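Local coordinates for sucrose 6(F)-phosphate phosphorylase (Thermoanaerobacterium thermosaccharolyticum DSM 571, PDB 6S9V), which is a phosphorylase built on the TIM-barrel catalytic domain of the alpha-amylase family, at residues S60-S72 with L95-I107. Residues are numbered along the deposited sequence; the frame is centred on the assembly and turned at random.
With BTB (2-[bis-(2-hydroxy-ethyl)-amino]-2-hydroxymethyl-propane-1,3-diol), chain C.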
loop_
_atom_site.group_PDB
_atom_site.type_symbol
_atom_site.label_atom_id
_atom_site.label_comp_id
_atom_site.label_asym_id
_atom_site.label_seq_id
_atom_site.Cartn_x
_atom_site.Cartn_y
_atom_site.Cartn_z
ATOM N N SER A 60 10.525 -10.825 11.725
ATOM C CA SER A 60 11.196 -9.736 11.032
ATOM C C SER A 60 12.187 -9.067 11.968
ATOM O O SER A 60 11.952 -8.961 13.175
ATOM C CB SER A 60 10.175 -8.722 10.511
ATOM O OG SER A 60 10.781 -7.565 9.971
ATOM N N SER A 61 13.289 -8.585 11.398
ATOM C CA SER A 61 14.339 -7.969 12.205
ATOM C C SER A 61 14.357 -6.442 12.132
ATOM O O SER A 61 15.318 -5.822 12.611
ATOM C CB SER A 61 15.705 -8.517 11.795
ATOM O OG SER A 61 16.090 -8.059 10.516
ATOM N N GLY A 62 13.329 -5.821 11.567
ATOM C CA GLY A 62 13.253 -4.373 11.532
ATOM C C GLY A 62 12.166 -3.903 10.594
ATOM O O GLY A 62 11.527 -4.692 9.896
ATOM N N ASP A 63 11.952 -2.578 10.605
ATOM C CA ASP A 63 11.052 -1.920 9.652
ATOM C C ASP A 63 9.625 -2.453 9.779
ATOM O O ASP A 63 8.911 -2.623 8.788
ATOM C CB ASP A 63 11.583 -2.089 8.224
ATOM C CG ASP A 63 11.102 -0.994 7.278
ATOM O OD1 ASP A 63 10.662 0.066 7.763
ATOM O OD2 ASP A 63 11.168 -1.196 6.043
ATOM N N ARG A 64 9.215 -2.707 11.023
ATOM C CA ARG A 64 7.908 -3.242 11.390
ATOM C C ARG A 64 7.382 -4.231 10.358
ATOM O O ARG A 64 6.342 -3.998 9.730
ATOM C CB ARG A 64 6.903 -2.109 11.627
ATOM C CG ARG A 64 5.644 -2.619 12.297
ATOM C CD ARG A 64 4.763 -1.531 12.927
ATOM N NE ARG A 64 3.604 -2.180 13.525
ATOM C CZ ARG A 64 2.622 -1.566 14.166
ATOM N NH1 ARG A 64 2.641 -0.249 14.329
ATOM N NH2 ARG A 64 1.618 -2.283 14.650
ATOM N N GLY A 65 8.108 -5.336 10.182
ATOM C CA GLY A 65 7.670 -6.440 9.367
ATOM C C GLY A 65 8.341 -6.543 8.012
ATOM O O GLY A 65 8.336 -7.627 7.420
ATOM N N PHE A 66 8.916 -5.458 7.501
ATOM C CA PHE A 66 9.420 -5.468 6.130
ATOM C C PHE A 66 10.883 -5.894 6.037
ATOM O O PHE A 66 11.521 -5.663 5.001
ATOM C CB PHE A 66 9.197 -4.104 5.483
ATOM C CG PHE A 66 7.763 -3.850 5.117
ATOM C CD1 PHE A 66 7.267 -4.242 3.886
ATOM C CD2 PHE A 66 6.904 -3.255 6.018
ATOM C CE1 PHE A 66 5.945 -4.013 3.551
ATOM C CE2 PHE A 66 5.584 -3.025 5.698
ATOM C CZ PHE A 66 5.095 -3.413 4.469
ATOM N N ALA A 67 11.417 -6.541 7.076
ATOM C CA ALA A 67 12.707 -7.237 7.019
ATOM C C ALA A 67 12.474 -8.700 7.392
ATOM O O ALA A 67 12.899 -9.167 8.460
ATOM C CB ALA A 67 13.745 -6.595 7.937
ATOM N N PRO A 68 11.777 -9.448 6.542
ATOM C CA PRO A 68 11.354 -10.799 6.930
ATOM C C PRO A 68 12.511 -11.780 7.026
ATOM O O PRO A 68 13.380 -11.844 6.152
ATOM C CB PRO A 68 10.381 -11.198 5.808
ATOM C CG PRO A 68 10.834 -10.387 4.620
ATOM C CD PRO A 68 11.277 -9.067 5.207
ATOM N N ILE A 69 12.486 -12.577 8.091
ATOM C CA ILE A 69 13.491 -13.614 8.322
ATOM C C ILE A 69 13.131 -14.902 7.600
ATOM O O ILE A 69 14.013 -15.603 7.091
ATOM C CB ILE A 69 13.635 -13.838 9.843
ATOM C CG1 ILE A 69 14.194 -12.575 10.510
ATOM C CG2 ILE A 69 14.526 -15.043 10.148
ATOM C CD1 ILE A 69 14.174 -12.626 12.027
ATOM N N THR A 70 11.843 -15.230 7.571
ATOM C CA THR A 70 11.342 -16.431 6.924
ATOM C C THR A 70 9.861 -16.217 6.666
ATOM O O THR A 70 9.202 -15.460 7.387
ATOM C CB THR A 70 11.561 -17.686 7.782
ATOM O OG1 THR A 70 10.990 -18.828 7.128
ATOM C CG2 THR A 70 10.906 -17.536 9.152
ATOM N N TYR A 71 9.349 -16.874 5.626
ATOM C CA TYR A 71 7.919 -16.910 5.358
ATOM C C TYR A 71 7.274 -18.232 5.766
ATOM O O TYR A 71 6.060 -18.393 5.604
ATOM C CB TYR A 71 7.637 -16.667 3.874
ATOM C CG TYR A 71 8.069 -15.323 3.338
ATOM C CD1 TYR A 71 9.354 -15.129 2.849
ATOM C CD2 TYR A 71 7.181 -14.259 3.288
ATOM C CE1 TYR A 71 9.741 -13.914 2.326
ATOM C CE2 TYR A 71 7.565 -13.028 2.776
ATOM C CZ TYR A 71 8.847 -12.862 2.304
ATOM O OH TYR A 71 9.217 -11.642 1.784
ATOM N N SER A 72 8.057 -19.179 6.275
ATOM C CA SER A 72 7.532 -20.503 6.588
ATOM C C SER A 72 6.780 -20.535 7.909
ATOM O O SER A 72 6.193 -21.567 8.247
ATOM C CB SER A 72 8.673 -21.524 6.598
ATOM O OG SER A 72 9.634 -21.194 7.586
ATOM N N LEU A 95 -1.428 -10.560 1.319
ATOM C CA LEU A 95 -0.169 -10.521 2.051
ATOM C C LEU A 95 0.939 -9.933 1.189
ATOM O O LEU A 95 0.852 -9.915 -0.038
ATOM C CB LEU A 95 0.258 -11.918 2.511
ATOM C CG LEU A 95 -0.586 -12.637 3.555
ATOM C CD1 LEU A 95 0.073 -13.979 3.894
ATOM C CD2 LEU A 95 -0.757 -11.785 4.810
ATOM N N ASP A 96 1.999 -9.480 1.860
ATOM C CA ASP A 96 3.161 -8.901 1.202
ATOM C C ASP A 96 4.209 -9.953 0.872
ATOM O O ASP A 96 4.525 -10.816 1.699
ATOM C CB ASP A 96 3.840 -7.859 2.099
ATOM C CG ASP A 96 3.004 -6.633 2.312
ATOM O OD1 ASP A 96 2.122 -6.641 3.196
ATOM O OD2 ASP A 96 3.258 -5.652 1.597
ATOM N N LEU A 97 4.797 -9.825 -0.314
ATOM C CA LEU A 97 6.021 -10.521 -0.685
ATOM C C LEU A 97 7.104 -9.466 -0.867
ATOM O O LEU A 97 6.960 -8.557 -1.693
ATOM C CB LEU A 97 5.828 -11.335 -1.966
ATOM C CG LEU A 97 7.065 -12.052 -2.502
ATOM C CD1 LEU A 97 7.611 -13.008 -1.438
ATOM C CD2 LEU A 97 6.736 -12.791 -3.787
ATOM N N MET A 98 8.163 -9.555 -0.068
ATOM C CA MET A 98 9.260 -8.588 -0.154
ATOM C C MET A 98 10.208 -9.057 -1.253
ATOM O O MET A 98 11.270 -9.643 -1.017
ATOM C CB MET A 98 9.950 -8.438 1.194
ATOM C CG MET A 98 9.301 -7.363 2.100
ATOM S SD MET A 98 7.513 -7.519 2.423
ATOM C CE MET A 98 7.471 -8.954 3.506
ATOM N N VAL A 99 9.810 -8.783 -2.499
ATOM C CA VAL A 99 10.596 -9.259 -3.625
ATOM C C VAL A 99 11.973 -8.608 -3.671
ATOM O O VAL A 99 12.873 -9.133 -4.334
ATOM C CB VAL A 99 9.882 -9.028 -4.978
ATOM C CG1 VAL A 99 8.669 -9.930 -5.112
ATOM C CG2 VAL A 99 9.498 -7.565 -5.147
ATOM N N ASN A 100 12.164 -7.471 -2.993
ATOM C CA ASN A 100 13.419 -6.740 -3.118
ATOM C C ASN A 100 14.460 -7.129 -2.079
ATOM O O ASN A 100 15.657 -6.987 -2.349
ATOM C CB ASN A 100 13.172 -5.223 -3.028
ATOM C CG ASN A 100 14.435 -4.405 -3.279
ATOM O OD1 ASN A 100 14.967 -4.385 -4.390
ATOM N ND2 ASN A 100 14.911 -3.711 -2.247
ATOM N N HIS A 101 14.056 -7.611 -0.903
ATOM C CA HIS A 101 15.025 -7.785 0.175
ATOM C C HIS A 101 14.527 -8.781 1.211
ATOM O O HIS A 101 13.330 -9.067 1.312
ATOM C CB HIS A 101 15.350 -6.443 0.847
ATOM C CG HIS A 101 14.137 -5.650 1.228
ATOM N ND1 HIS A 101 13.706 -4.557 0.506
ATOM C CD2 HIS A 101 13.265 -5.791 2.256
ATOM C CE1 HIS A 101 12.618 -4.061 1.071
ATOM N NE2 HIS A 101 12.331 -4.792 2.136
ATOM N N VAL A 102 15.485 -9.296 1.989
ATOM C CA VAL A 102 15.244 -10.262 3.057
ATOM C C VAL A 102 16.088 -9.853 4.262
ATOM O O VAL A 102 17.090 -9.148 4.138
ATOM C CB VAL A 102 15.585 -11.702 2.592
ATOM C CG1 VAL A 102 17.093 -11.860 2.405
ATOM C CG2 VAL A 102 15.032 -12.742 3.551
ATOM N N SER A 103 15.668 -10.298 5.446
ATOM C CA SER A 103 16.409 -9.971 6.661
ATOM C C SER A 103 17.842 -10.491 6.595
ATOM O O SER A 103 18.097 -11.605 6.124
ATOM C CB SER A 103 15.715 -10.572 7.878
ATOM O OG SER A 103 16.478 -10.340 9.051
ATOM N N ARG A 104 18.785 -9.695 7.106
ATOM C CA ARG A 104 20.136 -10.198 7.298
ATOM C C ARG A 104 20.163 -11.344 8.300
ATOM O O ARG A 104 21.156 -12.074 8.370
ATOM C CB ARG A 104 21.067 -9.085 7.784
ATOM C CG ARG A 104 20.676 -8.540 9.156
ATOM C CD ARG A 104 21.745 -7.621 9.726
ATOM N NE ARG A 104 22.977 -8.334 10.031
ATOM C CZ ARG A 104 24.037 -7.789 10.621
ATOM N NH1 ARG A 104 24.027 -6.512 10.984
ATOM N NH2 ARG A 104 25.111 -8.524 10.849
ATOM N N ARG A 105 19.110 -11.496 9.103
ATOM C CA ARG A 105 19.074 -12.569 10.083
ATOM C C ARG A 105 18.439 -13.838 9.531
ATOM O O ARG A 105 18.272 -14.805 10.280
ATOM C CB ARG A 105 18.331 -12.126 11.349
ATOM C CG ARG A 105 18.705 -10.749 11.863
ATOM C CD ARG A 105 20.159 -10.629 12.338
ATOM N NE ARG A 105 20.471 -9.226 12.631
ATOM C CZ ARG A 105 21.625 -8.779 13.126
ATOM N NH1 ARG A 105 22.619 -9.613 13.393
ATOM N NH2 ARG A 105 21.783 -7.479 13.352
ATOM N N SER A 106 18.070 -13.856 8.253
ATOM C CA SER A 106 17.619 -15.094 7.637
ATOM C C SER A 106 18.771 -16.097 7.561
ATOM O O SER A 106 19.950 -15.732 7.542
ATOM C CB SER A 106 17.071 -14.822 6.239
ATOM O OG SER A 106 18.082 -14.295 5.394
ATOM N N ILE A 107 18.414 -17.386 7.508
ATOM C CA ILE A 107 19.431 -18.423 7.406
ATOM C C ILE A 107 20.279 -18.193 6.159
ATOM O O ILE A 107 21.496 -18.403 6.164
ATOM C CB ILE A 107 18.786 -19.821 7.406
ATOM C CG1 ILE A 107 19.867 -20.905 7.482
ATOM C CG2 ILE A 107 17.901 -20.008 6.166
ATOM C CD1 ILE A 107 19.323 -22.323 7.602
HETATM C C1 BTB C . 11.360 -0.292 2.708
HETATM O O1 BTB C . 11.566 0.059 4.048
HETATM C C2 BTB C . 9.853 -0.436 2.434
HETATM C C3 BTB C . 9.355 -1.733 3.070
HETATM O O3 BTB C . 10.085 -2.822 2.533
HETATM C C4 BTB C . 9.645 -0.550 0.919
HETATM O O4 BTB C . 8.264 -0.536 0.690
HETATM N N BTB C . 9.081 0.736 2.935
HETATM C C5 BTB C . 9.688 2.008 2.525
HETATM C C6 BTB C . 8.587 3.064 2.388
HETATM O O6 BTB C . 7.711 2.675 1.359
HETATM C C7 BTB C . 8.827 0.758 4.373
HETATM C C8 BTB C . 7.383 0.298 4.667
HETATM O O8 BTB C . 6.541 0.672 3.604
HETATM O O HOH W 1 15.553 -17.891 8.012
HETATM O O HOH W 2 11.819 -11.429 0.987
#
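Met-98 leaves its backbone with CG beside the N (chi1 -88°) and then bends twice, at chi2 and chi3, which curls SD against Phe-66 and brings CE against both Pro-68 and Tyr-71. SD lies 3.6 Å from CD1 of Phe-66 in an oblique Met-aromatic contact, while CE packs on CG of Pro-68 at 3.8 Å. Asp-96 OD2 meets the edge of the Phe-66 ring at CE1, ring and carboxylate planes 78° apart; His-53 holds OD1 of Asp-96 and Arg-209 forms a salt bridge with OD2. Tyr-71 OH accepts from Met-98 N (3.0 Å) and meets a water that donates to Met-98 O, tying down both polar backbone atoms at the centre of an inverse gamma turn. CD1 of Leu-97 touches the same phenol at CZ. His-101 NE2 makes weak bonds to Phe-66 O and BTB O3, both near the imidazole plane, and Asn-100 ND2 holds ND1. Ser-103 N donates fairly straight to Pro-68 O (2.9 Å) from above the carbonyl plane. OG of Ser-103, anti to the backbone N (chi1 176°), donates to Ser-61 OG at 2.7 Å and accepts from Arg-105 N in an ST turn. Glu-178 binds both Ser-61 and Arg-105. Loop 60-72, following barrel strand 51-54, and the end of neighbouring strand 92-97 help line a pocket at the C-terminal end of the barrel; BTB sits there, C8 over one Phe-66 face, bonded also by Asp-211, His-309 and Asp-310. Strand 101-103 pairs antiparallel with 179-181, helix 187-202 backs Tyr-71 and Leu-97, and Ser-106 caps helix 107-115.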